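Local coordinates for protein polyketide synthase PksL (Bacillus subtilis, PDB 5E1V) that probably dehydrates beta-hydroxyacyl intermediates of bacillaene synthesis with a monomeric dehydratase domain of the double-hotdog kind, at residues L9-L13 / A65-V70; H21-G25 / Q212-L216; Q53-I59 / P217-F223; T88-I92 / E103-M107; L203-K209 / R239-R244. One frame throughout, in Å; residues are numbered along the deposited sequence.

The five contacts span the double-hotdog fold. Contacts 1 and 4 lie in the first half, their centres 14 Å apart. Contact 5 belongs to the second half, with its centre 34 Å from that of contact 1. Contacts 2 and 3 join the halves and share strand 215-225; their segments adjoin in sequence at Leu-216 and Pro-217. Strand 53-59 of contact 3 also borders strand 104-112 of contact 4, where Leu-57 CG meets Met-107 CG at 3.8 Å. Contacts 2 and 5 meet at Tyr-215, which packs on Leu-208 and Arg-244. His-21 in contact 2 opens the HxxxGxxxxP signature that holds the active-site histidine in related dehydratases.

Contact 1: L9-L13 / A65-V70; sequences LTLSL and AEQDAV
Leu-13 makes the main apolar contact with the loop 65-70. Its CD1 sits 3.8 Å from Ala-65 CB and also touches the backbone at Ala-65 O, 3.4 Å away. The other branch, CD2, turns to Gln-67 O at 3.5 Å. CD1 thus meets the residue just before the turn, and CD2 the turn's second residue. Farther along, Thr-10 CB packs on Val-70 CG1 at 4.0 Å.

No direct hydrogen bond joins the segments. One water does the polar work. It accepts from Leu-13 N at 3.0 Å and donates to both Gln-67 O and Ala-69 O. Three backbone groups are thus tied through a single molecule. A CA-H...O contact adds to this, from Val-70 CA to Leu-11 O at 3.5 Å. Ser-12 OG instead bonds to Lys-14 N.

The loop keeps its own shape. Ala-69 N bonds to Glu-66 O at 2.8 Å, and Gln-67 has positive phi (52°). Glu-66 also forms a salt bridge with Arg-95. This is a type II' beta turn between strands 63-65 and 70-81, packed against the end of strand 4-11, an outermost strand of the hotdog sheet.

Contact 2: H21-G25 / Q212-L216; sequences HVVYG and QRLYL
Tyr-24 and Leu-214 both place CG beside the backbone N, opposite the carbonyl carbon (chi1 -67° and -59°). Their side chains then approach from opposite directions. Leu-214 CD1 lies over one face of the tyrosine ring, 4.1 Å from the centroid and displaced toward the rim, in a CH-pi contact. The same methyl packs against Val-23 CG1 at 3.9 Å. Val-23 CG1 also meets Leu-216 CD2 at 4.2 Å, so one valine branch serves both leucines.

The phenol oxygen reaches the backbone N of the same leucine. Leu-214 N donates to Tyr-24 OH at 3.0 Å, and the bond is nearly straight (166°). Tyr-24 OH in turn donates to a water at 3.0 Å. That water donates to Gln-212 O. The hydroxyl therefore both accepts and donates, and this should limit its rotation. A phenylalanine here would probably keep the ring contact but leave Leu-214 N and the bridging water without their partner.

Leu-150 of strand 150-152 packs on both Val-23 and Leu-214. His-21 ND1 bonds to Val-28 O, and the His-21 ring meets His-152 edge-to-face. Segment 21-25 begins the HxxxGxxxxP signature, which carries the active-site histidine in related polyketide synthase dehydratases. The contact ties that signature to the start of strand 215-225, in the second hotdog half, and to the loop that leads into it.

Contact 3: Q53-I59 / P217-F223; sequences QLRNLSI and PLFYESF
The antiparallel pairing of Leu-57 with Tyr-220 and of Leu-54 with Phe-223 joins the two hotdog halves of the domain through their sheets. Strand 53-59 comes from the first half and strand 217-220 from the second; the short axes run at 165° and come within 4.7 Å. Tyr-220 N bonds to Leu-57 O at 3.0 Å, and Ile-59 N to Leu-218 O at 2.9 Å. Leu-54 and Phe-223 bond in both directions.

Between these pairs Asn-56 and Leu-57 both face Tyr-220, a G1 beta bulge. Asn-56 has the positive phi (53°) expected at its first position. Its N bonds to Glu-221 O, with the donor above the carbonyl plane. The second bond of the Leu-57 and Tyr-220 pair, Leu-57 N to Tyr-220 O, is weak. The chain turns a corner at Glu-221.

On the face of Leu-54, Leu-57 and Tyr-220, Leu-57 CD2 lies over one face of the Tyr-220 ring, toward its rim, in a CH-pi contact, 4.0 Å from the centroid. Ile-59 CD1 packs on Pro-217 CB at 3.8 Å and touches Tyr-220 OH. That hydroxyl bonds to Gly-31 O. Helix 34-44 covers Leu-54 and Leu-57.

On the other face, Phe-219 CG stands anti to its N (chi1 -176°), which lays the ring alongside Asn-56. Ser-58 OG meets the ring edge in plane, 3.6 Å from Phe-219 CD1. Phe-219 CE1 lies 3.7 Å from Asn-56 CA.

Contact 4: T88-I92 / E103-M107; sequences TAKGI and EKLYM
Lys-90 runs across Glu-103 from its CB outward. Lys-90 CB lies 3.5 Å from Lys-104 O and also touches Glu-103 CG. A chi1 of 40° sets Lys-90 CG between its own N and carbonyl carbon, beside the carboxylate end of Glu-103. Lys-90 CD is 3.6 Å from Glu-103 OE1. The chain then bends at chi3 and chi4, and NZ ends 5.5 Å from Glu-103 OE2, too far for a salt bridge. The lysine methylenes lie against the CG and the carboxylate of Glu-103, with the charged ends apart. Glu-103 is extended, and its CB also packs on Ile-92 CG1.

Beneath this, the backbones pair antiparallel. Gly-91 N bonds to Lys-104 O at 2.8 Å, and Lys-104 N returns a bond to Gly-91 O. Ala-89 N bonds to Met-107 O at 2.9 Å. Ala-89 O takes Tyr-106 N at 3.0 Å, nearly along the C=O axis, and Met-107 N only weakly.

Gly-91 has no side chain, and the edge of the Tyr-106 ring comes close to it. Tyr-106 CD2 lies 3.7 Å from Gly-91 N, which is in the ring plane. Ala-89 CB meets Met-107 CE. Tyr-34 of helix 34-44 packs on Tyr-106 and Met-107. Tyr-106 and Met-107 both face Ala-89. This is a classic beta bulge in the hairpin of strands 84-94 and 104-112, part of the first hotdog sheet.

Contact 5: L203-K209 / R239-R244; sequences LLTSLLK and RSSVRR
The Arg-244 guanidinium takes Leu-207 O at its edge, in plane. Arg-244 NE donates to Leu-207 O at 2.7 Å, with an angle of 159°. Arg-244 CG is anti to the backbone N (chi1 -179°), and the bend at chi3 turns NE onto the carbonyl. Lys-209 CD approaches Arg-244 NH2 obliquely at 3.6 Å. Arg-244 NH1 bonds to Lys-246 O. A leucine in place of Arg-244 would probably leave Leu-207 O without this donor.

The Arg-239 guanidinium meets Leu-203 CD1 obliquely, 3.5 Å from NH1. Its NE bonds to Glu-166 O, which helps fix the group.

Apolar packing fills in between. Leu-203 CD2 lies across Val-242 CG1 at 4.1 Å, and Leu-204 CD2 touches Val-242 CB. Leu-207 CD1 rests on Arg-243 CA at 4.1 Å. Val-251 packs on Leu-204 and Val-242.

The contact lies where the end of helix 190-203 and the weak helix 205-208 meet strand 232-245 at its break, in the second hotdog half.

Contact 1: L9-L13 / A65-V70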
# COMPACT_ATOMS: atom_id res chain seq x y z
N LEU A 9 -6.42 -16.79 -2.89
CA LEU A 9 -5.55 -16.15 -3.87
C LEU A 9 -4.34 -17.08 -4.07
O LEU A 9 -3.88 -17.68 -3.10
CB LEU A 9 -5.06 -14.79 -3.36
CG LEU A 9 -6.06 -13.67 -3.14
CD1 LEU A 9 -5.34 -12.31 -2.98
CD2 LEU A 9 -7.05 -13.53 -4.28
N THR A 10 -3.86 -17.21 -5.31
CA THR A 10 -2.63 -17.98 -5.53
C THR A 10 -1.52 -17.02 -5.89
O THR A 10 -1.53 -16.35 -6.91
CB THR A 10 -2.79 -19.11 -6.55
OG1 THR A 10 -2.99 -18.54 -7.84
CG2 THR A 10 -3.98 -19.96 -6.17
N LEU A 11 -0.57 -16.91 -4.98
CA LEU A 11 0.43 -15.85 -5.09
C LEU A 11 1.78 -16.52 -5.36
O LEU A 11 2.18 -17.47 -4.63
CB LEU A 11 0.48 -15.09 -3.81
CG LEU A 11 -0.85 -14.35 -3.55
CD1 LEU A 11 -0.81 -13.76 -2.15
CD2 LEU A 11 -1.05 -13.28 -4.56
N SER A 12 2.42 -16.03 -6.42
CA SER A 12 3.67 -16.65 -6.94
C SER A 12 4.41 -15.54 -7.74
O SER A 12 3.93 -14.42 -7.84
CB SER A 12 3.31 -17.84 -7.83
OG SER A 12 2.90 -17.39 -9.10
N LEU A 13 5.57 -15.86 -8.35
CA LEU A 13 6.25 -14.98 -9.27
C LEU A 13 5.49 -14.66 -10.57
O LEU A 13 5.88 -13.79 -11.32
CB LEU A 13 7.66 -15.58 -9.60
CG LEU A 13 8.78 -15.20 -8.62
CD1 LEU A 13 8.53 -15.60 -7.17
CD2 LEU A 13 10.11 -15.85 -9.11
N ALA A 65 7.83 -15.25 -2.06
CA ALA A 65 7.80 -16.48 -2.89
C ALA A 65 9.12 -16.60 -3.58
O ALA A 65 9.74 -15.60 -3.96
CB ALA A 65 6.68 -16.42 -3.91
N GLU A 66 9.62 -17.82 -3.71
CA GLU A 66 10.75 -17.95 -4.62
C GLU A 66 10.54 -19.06 -5.64
O GLU A 66 9.73 -20.00 -5.46
CB GLU A 66 12.05 -18.15 -3.82
CG GLU A 66 12.06 -19.49 -3.14
CD GLU A 66 13.41 -19.87 -2.53
OE1 GLU A 66 14.40 -19.12 -2.68
OE2 GLU A 66 13.44 -20.92 -1.89
N GLN A 67 11.31 -18.94 -6.71
CA GLN A 67 11.35 -19.92 -7.76
C GLN A 67 9.90 -20.15 -8.20
O GLN A 67 9.19 -19.15 -8.49
CB GLN A 67 12.06 -21.19 -7.29
CG GLN A 67 13.51 -21.05 -6.88
CD GLN A 67 14.01 -22.40 -6.30
OE1 GLN A 67 13.30 -23.07 -5.54
NE2 GLN A 67 15.19 -22.82 -6.69
N ASP A 68 9.47 -21.40 -8.19
CA ASP A 68 8.12 -21.81 -8.59
C ASP A 68 7.18 -22.04 -7.43
O ASP A 68 6.12 -22.60 -7.63
CB ASP A 68 8.12 -23.09 -9.47
CG ASP A 68 8.80 -24.30 -8.80
OD1 ASP A 68 9.62 -24.13 -7.94
OD2 ASP A 68 8.57 -25.44 -9.23
N ALA A 69 7.57 -21.63 -6.21
CA ALA A 69 6.75 -21.91 -5.01
C ALA A 69 5.45 -21.05 -5.11
O ALA A 69 5.46 -19.96 -5.70
CB ALA A 69 7.51 -21.57 -3.74
N VAL A 70 4.34 -21.60 -4.65
CA VAL A 70 3.04 -20.85 -4.74
C VAL A 70 2.56 -20.68 -3.32
O VAL A 70 2.65 -21.67 -2.58
CB VAL A 70 1.96 -21.64 -5.50
CG1 VAL A 70 0.60 -20.94 -5.41
CG2 VAL A 70 2.31 -21.84 -6.96
O HOH W 1 6.69 -18.62 -7.74

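Contact 2: H21-G25 / Q212-L216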
# COMPACT_ATOMS: atom_id res chain seq x y z
N HIS A 21 9.02 -6.85 -7.23
CA HIS A 21 9.25 -6.23 -5.95
C HIS A 21 10.11 -7.12 -5.12
O HIS A 21 9.66 -8.14 -4.63
CB HIS A 21 7.91 -5.96 -5.23
CG HIS A 21 8.05 -5.20 -3.95
ND1 HIS A 21 7.95 -5.79 -2.73
CD2 HIS A 21 8.28 -3.88 -3.71
CE1 HIS A 21 8.06 -4.87 -1.78
NE2 HIS A 21 8.28 -3.70 -2.35
N VAL A 22 11.39 -6.72 -4.99
CA VAL A 22 12.43 -7.58 -4.40
C VAL A 22 13.01 -6.88 -3.22
O VAL A 22 13.47 -5.75 -3.33
CB VAL A 22 13.58 -7.89 -5.41
CG1 VAL A 22 14.63 -8.81 -4.79
CG2 VAL A 22 13.04 -8.55 -6.67
N VAL A 23 13.07 -7.57 -2.10
CA VAL A 23 13.53 -7.03 -0.82
C VAL A 23 14.62 -7.93 -0.19
O VAL A 23 14.37 -9.08 0.19
CB VAL A 23 12.36 -6.95 0.20
CG1 VAL A 23 12.81 -6.50 1.59
CG2 VAL A 23 11.21 -6.07 -0.33
N TYR A 24 15.82 -7.40 -0.05
CA TYR A 24 17.00 -8.20 0.37
C TYR A 24 17.06 -9.51 -0.44
O TYR A 24 17.10 -10.59 0.11
CB TYR A 24 16.96 -8.47 1.88
CG TYR A 24 17.14 -7.25 2.71
CD1 TYR A 24 18.24 -6.43 2.55
CD2 TYR A 24 16.21 -6.89 3.66
CE1 TYR A 24 18.41 -5.29 3.30
CE2 TYR A 24 16.39 -5.76 4.43
CZ TYR A 24 17.50 -4.96 4.24
OH TYR A 24 17.67 -3.80 4.99
N GLY A 25 17.03 -9.33 -1.76
CA GLY A 25 16.89 -10.38 -2.74
C GLY A 25 15.74 -11.39 -2.72
O GLY A 25 15.79 -12.37 -3.45
N GLN A 212 20.46 2.71 7.01
CA GLN A 212 20.21 2.09 5.70
C GLN A 212 19.34 0.80 5.70
O GLN A 212 19.03 0.32 4.61
CB GLN A 212 21.50 1.82 4.88
CG GLN A 212 22.48 2.96 4.68
CD GLN A 212 22.10 3.97 3.57
OE1 GLN A 212 22.14 3.66 2.38
NE2 GLN A 212 21.80 5.21 3.97
N ARG A 213 19.01 0.21 6.86
CA ARG A 213 18.15 -0.98 6.90
C ARG A 213 16.76 -0.54 6.52
O ARG A 213 16.33 0.52 6.97
CB ARG A 213 18.01 -1.58 8.29
CG ARG A 213 18.91 -2.76 8.61
CD ARG A 213 20.18 -2.28 9.24
NE ARG A 213 19.98 -1.31 10.33
CZ ARG A 213 20.02 -1.58 11.64
NH1 ARG A 213 20.25 -2.80 12.10
NH2 ARG A 213 19.82 -0.58 12.51
N LEU A 214 16.06 -1.35 5.74
CA LEU A 214 14.72 -0.99 5.30
C LEU A 214 13.69 -1.03 6.41
O LEU A 214 13.83 -1.79 7.38
CB LEU A 214 14.30 -1.97 4.18
CG LEU A 214 15.20 -2.02 2.95
CD1 LEU A 214 14.83 -3.19 2.04
CD2 LEU A 214 15.16 -0.70 2.19
N TYR A 215 12.60 -0.26 6.26
CA TYR A 215 11.47 -0.37 7.16
C TYR A 215 10.29 -0.95 6.34
O TYR A 215 9.86 -0.29 5.41
CB TYR A 215 11.02 0.99 7.69
CG TYR A 215 12.05 1.72 8.49
CD1 TYR A 215 11.95 1.79 9.89
CD2 TYR A 215 13.12 2.35 7.86
CE1 TYR A 215 12.92 2.45 10.65
CE2 TYR A 215 14.09 3.00 8.60
CZ TYR A 215 13.97 3.05 9.99
OH TYR A 215 14.93 3.72 10.74
N LEU A 216 9.76 -2.10 6.74
CA LEU A 216 8.64 -2.76 6.02
C LEU A 216 7.33 -2.48 6.73
O LEU A 216 7.31 -2.19 7.95
CB LEU A 216 8.88 -4.25 5.97
CG LEU A 216 10.08 -4.63 5.08
CD1 LEU A 216 10.20 -6.14 5.07
CD2 LEU A 216 10.03 -4.08 3.65
O HOH W 2 19.07 -1.76 3.28

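Contact 3: Q53-I59 / P217-F223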
# COMPACT_ATOMS: atom_id res chain seq x y z
N GLN A 53 -14.72 1.24 5.99
CA GLN A 53 -13.45 1.73 6.52
C GLN A 53 -12.66 0.52 6.97
O GLN A 53 -13.14 -0.22 7.80
CB GLN A 53 -13.63 2.65 7.75
CG GLN A 53 -12.28 3.09 8.30
CD GLN A 53 -12.41 3.79 9.66
OE1 GLN A 53 -13.42 3.69 10.33
NE2 GLN A 53 -11.34 4.43 10.10
N LEU A 54 -11.45 0.39 6.45
CA LEU A 54 -10.52 -0.67 6.82
C LEU A 54 -9.81 -0.13 8.08
O LEU A 54 -9.42 1.04 8.13
CB LEU A 54 -9.51 -0.84 5.71
CG LEU A 54 -8.47 -2.01 5.94
CD1 LEU A 54 -9.07 -3.40 6.02
CD2 LEU A 54 -7.49 -1.95 4.77
N ARG A 55 -9.76 -0.97 9.10
CA ARG A 55 -9.08 -0.58 10.33
C ARG A 55 -8.16 -1.61 10.92
O ARG A 55 -8.43 -2.78 10.83
CB ARG A 55 -10.10 -0.20 11.43
CG ARG A 55 -11.02 0.97 11.14
CD ARG A 55 -11.99 1.18 12.29
NE ARG A 55 -11.41 2.00 13.36
CZ ARG A 55 -12.09 2.40 14.44
NH1 ARG A 55 -13.37 2.04 14.61
NH2 ARG A 55 -11.49 3.17 15.34
N ASN A 56 -7.10 -1.12 11.56
CA ASN A 56 -6.19 -1.89 12.41
C ASN A 56 -5.67 -3.11 11.68
O ASN A 56 -5.88 -4.21 12.13
CB ASN A 56 -6.93 -2.31 13.70
CG ASN A 56 -7.35 -1.08 14.51
OD1 ASN A 56 -6.82 0.07 14.33
ND2 ASN A 56 -8.36 -1.26 15.31
N LEU A 57 -5.15 -2.89 10.47
CA LEU A 57 -4.47 -3.95 9.73
C LEU A 57 -3.11 -4.19 10.28
O LEU A 57 -2.33 -3.26 10.43
CB LEU A 57 -4.33 -3.56 8.20
CG LEU A 57 -3.92 -4.72 7.33
CD1 LEU A 57 -4.57 -4.88 5.92
CD2 LEU A 57 -2.37 -4.66 7.15
N SER A 58 -2.81 -5.44 10.62
CA SER A 58 -1.50 -5.84 11.04
C SER A 58 -0.90 -6.86 10.13
O SER A 58 -1.55 -7.80 9.83
CB SER A 58 -1.59 -6.52 12.42
OG SER A 58 -1.80 -5.55 13.32
N ILE A 59 0.35 -6.63 9.79
CA ILE A 59 1.22 -7.58 9.07
C ILE A 59 2.12 -8.30 10.04
O ILE A 59 2.89 -7.68 10.76
CB ILE A 59 1.94 -6.90 7.94
CG1 ILE A 59 0.89 -6.27 6.99
CG2 ILE A 59 2.88 -7.85 7.16
CD1 ILE A 59 1.60 -5.49 5.89
N PRO A 217 6.22 -2.56 5.98
CA PRO A 217 4.95 -2.35 6.64
C PRO A 217 4.65 -3.32 7.78
O PRO A 217 5.02 -4.52 7.76
CB PRO A 217 3.94 -2.53 5.49
CG PRO A 217 4.65 -1.94 4.30
CD PRO A 217 6.07 -2.52 4.50
N LEU A 218 4.03 -2.74 8.80
CA LEU A 218 3.67 -3.41 10.03
C LEU A 218 2.17 -3.22 10.34
O LEU A 218 1.52 -4.15 10.68
CB LEU A 218 4.45 -2.83 11.19
CG LEU A 218 4.02 -3.44 12.56
CD1 LEU A 218 4.33 -4.92 12.71
CD2 LEU A 218 4.53 -2.66 13.79
N PHE A 219 1.70 -2.00 10.29
CA PHE A 219 0.36 -1.60 10.76
C PHE A 219 -0.24 -0.36 10.06
O PHE A 219 0.46 0.66 9.88
CB PHE A 219 0.42 -1.33 12.29
CG PHE A 219 -0.91 -0.99 12.94
CD1 PHE A 219 -1.74 -1.97 13.42
CD2 PHE A 219 -1.21 0.32 13.23
CE1 PHE A 219 -2.93 -1.64 14.08
CE2 PHE A 219 -2.38 0.66 13.89
CZ PHE A 219 -3.28 -0.31 14.28
N TYR A 220 -1.57 -0.43 9.78
CA TYR A 220 -2.36 0.65 9.25
C TYR A 220 -3.43 0.90 10.26
O TYR A 220 -4.19 0.00 10.51
CB TYR A 220 -3.08 0.36 7.86
CG TYR A 220 -2.24 -0.29 6.79
CD1 TYR A 220 -0.87 -0.13 6.82
CD2 TYR A 220 -2.81 -1.13 5.76
CE1 TYR A 220 -0.04 -0.76 5.91
CE2 TYR A 220 -1.95 -1.80 4.86
CZ TYR A 220 -0.57 -1.59 4.95
OH TYR A 220 0.42 -2.16 4.14
N GLU A 221 -3.57 2.12 10.77
CA GLU A 221 -4.65 2.45 11.69
C GLU A 221 -6.02 2.40 10.97
O GLU A 221 -7.01 1.74 11.37
CB GLU A 221 -4.42 3.83 12.33
CG GLU A 221 -5.58 4.18 13.24
CD GLU A 221 -5.30 5.36 14.13
OE1 GLU A 221 -4.19 5.43 14.69
OE2 GLU A 221 -6.19 6.21 14.25
N SER A 222 -6.04 3.07 9.82
CA SER A 222 -7.24 3.12 8.98
C SER A 222 -6.97 3.50 7.53
O SER A 222 -5.99 4.18 7.20
CB SER A 222 -8.28 4.15 9.49
OG SER A 222 -7.71 5.36 9.64
N PHE A 223 -7.90 3.06 6.72
CA PHE A 223 -7.99 3.42 5.35
C PHE A 223 -9.42 3.66 5.05
O PHE A 223 -10.29 2.86 5.37
CB PHE A 223 -7.45 2.32 4.39
CG PHE A 223 -7.44 2.77 2.99
CD1 PHE A 223 -6.45 3.58 2.55
CD2 PHE A 223 -8.41 2.43 2.16
CE1 PHE A 223 -6.39 4.00 1.21
CE2 PHE A 223 -8.39 2.81 0.83
CZ PHE A 223 -7.39 3.62 0.37

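Contact 4: T88-I92 / E103-M107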
# COMPACT_ATOMS: atom_id res chain seq x y z
N THR A 88 -8.81 -12.33 8.34
CA THR A 88 -7.53 -12.99 8.61
C THR A 88 -6.99 -13.59 7.27
O THR A 88 -7.79 -14.06 6.42
CB THR A 88 -7.78 -14.15 9.60
OG1 THR A 88 -8.67 -15.04 8.90
CG2 THR A 88 -8.46 -13.71 10.85
N ALA A 89 -5.68 -13.50 7.02
CA ALA A 89 -5.19 -14.05 5.80
C ALA A 89 -4.07 -15.02 6.20
O ALA A 89 -3.09 -14.64 6.78
CB ALA A 89 -4.66 -13.01 4.89
N LYS A 90 -4.30 -16.27 5.92
CA LYS A 90 -3.34 -17.29 6.29
C LYS A 90 -3.03 -18.11 5.04
O LYS A 90 -3.91 -18.41 4.24
CB LYS A 90 -3.91 -18.16 7.41
CG LYS A 90 -5.36 -18.48 7.23
CD LYS A 90 -5.92 -19.25 8.43
CE LYS A 90 -6.35 -18.35 9.56
NZ LYS A 90 -7.83 -18.38 9.66
N GLY A 91 -1.77 -18.47 4.87
CA GLY A 91 -1.36 -19.11 3.70
C GLY A 91 -0.50 -20.37 3.91
O GLY A 91 0.19 -20.55 4.91
N ILE A 92 -0.57 -21.21 2.92
CA ILE A 92 0.23 -22.43 2.81
C ILE A 92 1.08 -22.41 1.55
O ILE A 92 0.56 -22.19 0.47
CB ILE A 92 -0.75 -23.63 2.68
CG1 ILE A 92 -1.69 -23.65 3.90
CG2 ILE A 92 0.06 -24.91 2.51
CD1 ILE A 92 -2.89 -24.60 3.86
N GLU A 103 0.54 -23.98 7.79
CA GLU A 103 -0.20 -22.72 7.58
C GLU A 103 0.35 -21.56 8.40
O GLU A 103 0.55 -21.71 9.59
CB GLU A 103 -1.65 -23.00 7.85
CG GLU A 103 -2.59 -21.85 7.65
CD GLU A 103 -3.98 -22.26 7.98
OE1 GLU A 103 -4.79 -22.36 7.04
OE2 GLU A 103 -4.23 -22.53 9.18
N LYS A 104 0.60 -20.41 7.76
CA LYS A 104 1.20 -19.23 8.39
C LYS A 104 0.26 -18.03 8.31
O LYS A 104 -0.42 -17.81 7.26
CB LYS A 104 2.48 -18.81 7.67
CG LYS A 104 3.61 -19.79 7.77
CD LYS A 104 4.84 -19.22 7.06
CE LYS A 104 5.90 -20.30 6.85
NZ LYS A 104 7.25 -19.64 6.72
N LEU A 105 0.20 -17.32 9.45
CA LEU A 105 -0.51 -16.04 9.52
C LEU A 105 0.28 -14.89 8.89
O LEU A 105 1.45 -14.53 9.22
CB LEU A 105 -0.94 -15.70 10.96
CG LEU A 105 -1.80 -14.43 11.09
CD1 LEU A 105 -3.20 -14.60 10.56
CD2 LEU A 105 -1.83 -13.92 12.52
N TYR A 106 -0.36 -14.27 7.88
CA TYR A 106 0.22 -13.12 7.27
C TYR A 106 -0.34 -11.77 7.70
O TYR A 106 0.44 -10.80 7.78
CB TYR A 106 0.12 -13.30 5.72
CG TYR A 106 1.05 -14.40 5.22
CD1 TYR A 106 2.41 -14.14 4.99
CD2 TYR A 106 0.58 -15.64 4.90
CE1 TYR A 106 3.25 -15.12 4.52
CE2 TYR A 106 1.41 -16.63 4.41
CZ TYR A 106 2.74 -16.35 4.21
OH TYR A 106 3.59 -17.30 3.69
N MET A 107 -1.65 -11.64 7.83
CA MET A 107 -2.28 -10.31 8.03
C MET A 107 -3.60 -10.56 8.78
O MET A 107 -4.29 -11.52 8.53
CB MET A 107 -2.52 -9.67 6.61
CG MET A 107 -3.22 -8.35 6.63
SD MET A 107 -4.97 -8.58 6.60
CE MET A 107 -5.31 -9.13 4.89

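Contact 5: L203-K209 / R239-R244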
# COMPACT_ATOMS: atom_id res chain seq x y z
N LEU A 203 10.58 11.53 2.56
CA LEU A 203 10.39 12.67 3.47
C LEU A 203 10.92 12.37 4.87
O LEU A 203 11.33 13.27 5.62
CB LEU A 203 8.90 13.04 3.54
CG LEU A 203 8.44 14.14 4.49
CD1 LEU A 203 9.16 15.49 4.24
CD2 LEU A 203 6.94 14.32 4.43
N LEU A 204 10.95 11.09 5.22
CA LEU A 204 11.47 10.65 6.50
C LEU A 204 12.98 10.66 6.60
O LEU A 204 13.52 10.46 7.70
CB LEU A 204 10.99 9.24 6.78
CG LEU A 204 9.73 9.21 7.59
CD1 LEU A 204 9.11 7.82 7.58
CD2 LEU A 204 10.06 9.66 9.01
N THR A 205 13.65 10.83 5.47
CA THR A 205 15.11 10.68 5.41
C THR A 205 15.86 11.39 6.56
O THR A 205 16.54 10.73 7.33
CB THR A 205 15.67 11.18 4.07
OG1 THR A 205 15.20 12.52 3.88
CG2 THR A 205 15.19 10.31 2.93
N SER A 206 15.67 12.71 6.73
CA SER A 206 16.39 13.42 7.83
C SER A 206 16.18 12.75 9.20
O SER A 206 17.16 12.54 9.95
CB SER A 206 16.04 14.91 7.90
OG SER A 206 14.66 15.18 7.91
N LEU A 207 14.93 12.37 9.52
CA LEU A 207 14.64 11.72 10.79
C LEU A 207 15.24 10.31 10.91
O LEU A 207 15.24 9.74 12.01
CB LEU A 207 13.13 11.62 11.03
CG LEU A 207 12.23 12.82 10.74
CD1 LEU A 207 10.92 12.66 11.49
CD2 LEU A 207 12.90 14.13 11.15
N LEU A 208 15.70 9.75 9.79
CA LEU A 208 16.32 8.42 9.76
C LEU A 208 17.76 8.37 10.25
O LEU A 208 18.26 7.30 10.57
CB LEU A 208 16.25 7.81 8.35
CG LEU A 208 14.84 7.56 7.80
CD1 LEU A 208 14.91 6.69 6.55
CD2 LEU A 208 13.90 6.96 8.84
N LYS A 209 18.42 9.54 10.32
CA LYS A 209 19.80 9.65 10.84
C LYS A 209 20.71 8.64 10.17
O LYS A 209 21.38 7.84 10.85
CB LYS A 209 19.81 9.48 12.35
CG LYS A 209 19.05 10.59 13.07
CD LYS A 209 18.92 10.32 14.57
CE LYS A 209 19.26 11.53 15.44
NZ LYS A 209 20.72 11.72 15.59
N ARG A 239 4.60 16.92 7.16
CA ARG A 239 5.68 16.62 8.10
C ARG A 239 5.13 16.37 9.50
O ARG A 239 5.66 15.55 10.26
CB ARG A 239 6.75 17.77 8.14
CG ARG A 239 8.06 17.41 8.83
CD ARG A 239 9.00 18.60 8.86
NE ARG A 239 9.21 19.17 7.54
CZ ARG A 239 9.96 18.63 6.57
NH1 ARG A 239 10.59 17.47 6.74
NH2 ARG A 239 10.06 19.25 5.40
N SER A 240 4.04 17.05 9.84
CA SER A 240 3.45 16.92 11.19
C SER A 240 2.93 15.50 11.47
O SER A 240 2.75 15.14 12.64
CB SER A 240 2.33 17.93 11.40
OG SER A 240 1.30 17.78 10.45
N SER A 241 2.68 14.74 10.40
CA SER A 241 2.21 13.35 10.49
C SER A 241 3.35 12.31 10.56
O SER A 241 3.14 11.15 10.97
CB SER A 241 1.32 13.02 9.28
OG SER A 241 2.09 12.74 8.12
N VAL A 242 4.55 12.70 10.15
CA VAL A 242 5.61 11.74 10.01
C VAL A 242 6.45 11.80 11.26
O VAL A 242 6.76 12.90 11.74
CB VAL A 242 6.46 11.99 8.75
CG1 VAL A 242 5.57 12.01 7.50
CG2 VAL A 242 7.25 13.30 8.84
N ARG A 243 6.80 10.65 11.80
CA ARG A 243 7.68 10.63 12.91
C ARG A 243 8.46 9.32 12.92
O ARG A 243 8.08 8.37 12.23
CB ARG A 243 6.91 10.91 14.21
CG ARG A 243 6.35 9.70 14.93
CD ARG A 243 5.33 10.12 15.97
NE ARG A 243 4.22 9.16 16.06
CZ ARG A 243 3.27 9.03 15.13
NH1 ARG A 243 3.28 9.78 14.03
NH2 ARG A 243 2.30 8.14 15.29
N ARG A 244 9.60 9.30 13.60
CA ARG A 244 10.30 8.04 13.97
C ARG A 244 10.44 7.84 15.47
O ARG A 244 10.88 8.75 16.17
CB ARG A 244 11.69 7.97 13.34
CG ARG A 244 12.46 6.67 13.66
CD ARG A 244 13.86 6.69 13.04
NE ARG A 244 14.70 7.68 13.73
CZ ARG A 244 15.28 7.46 14.91
NH1 ARG A 244 15.17 6.29 15.53
NH2 ARG A 244 16.00 8.43 15.48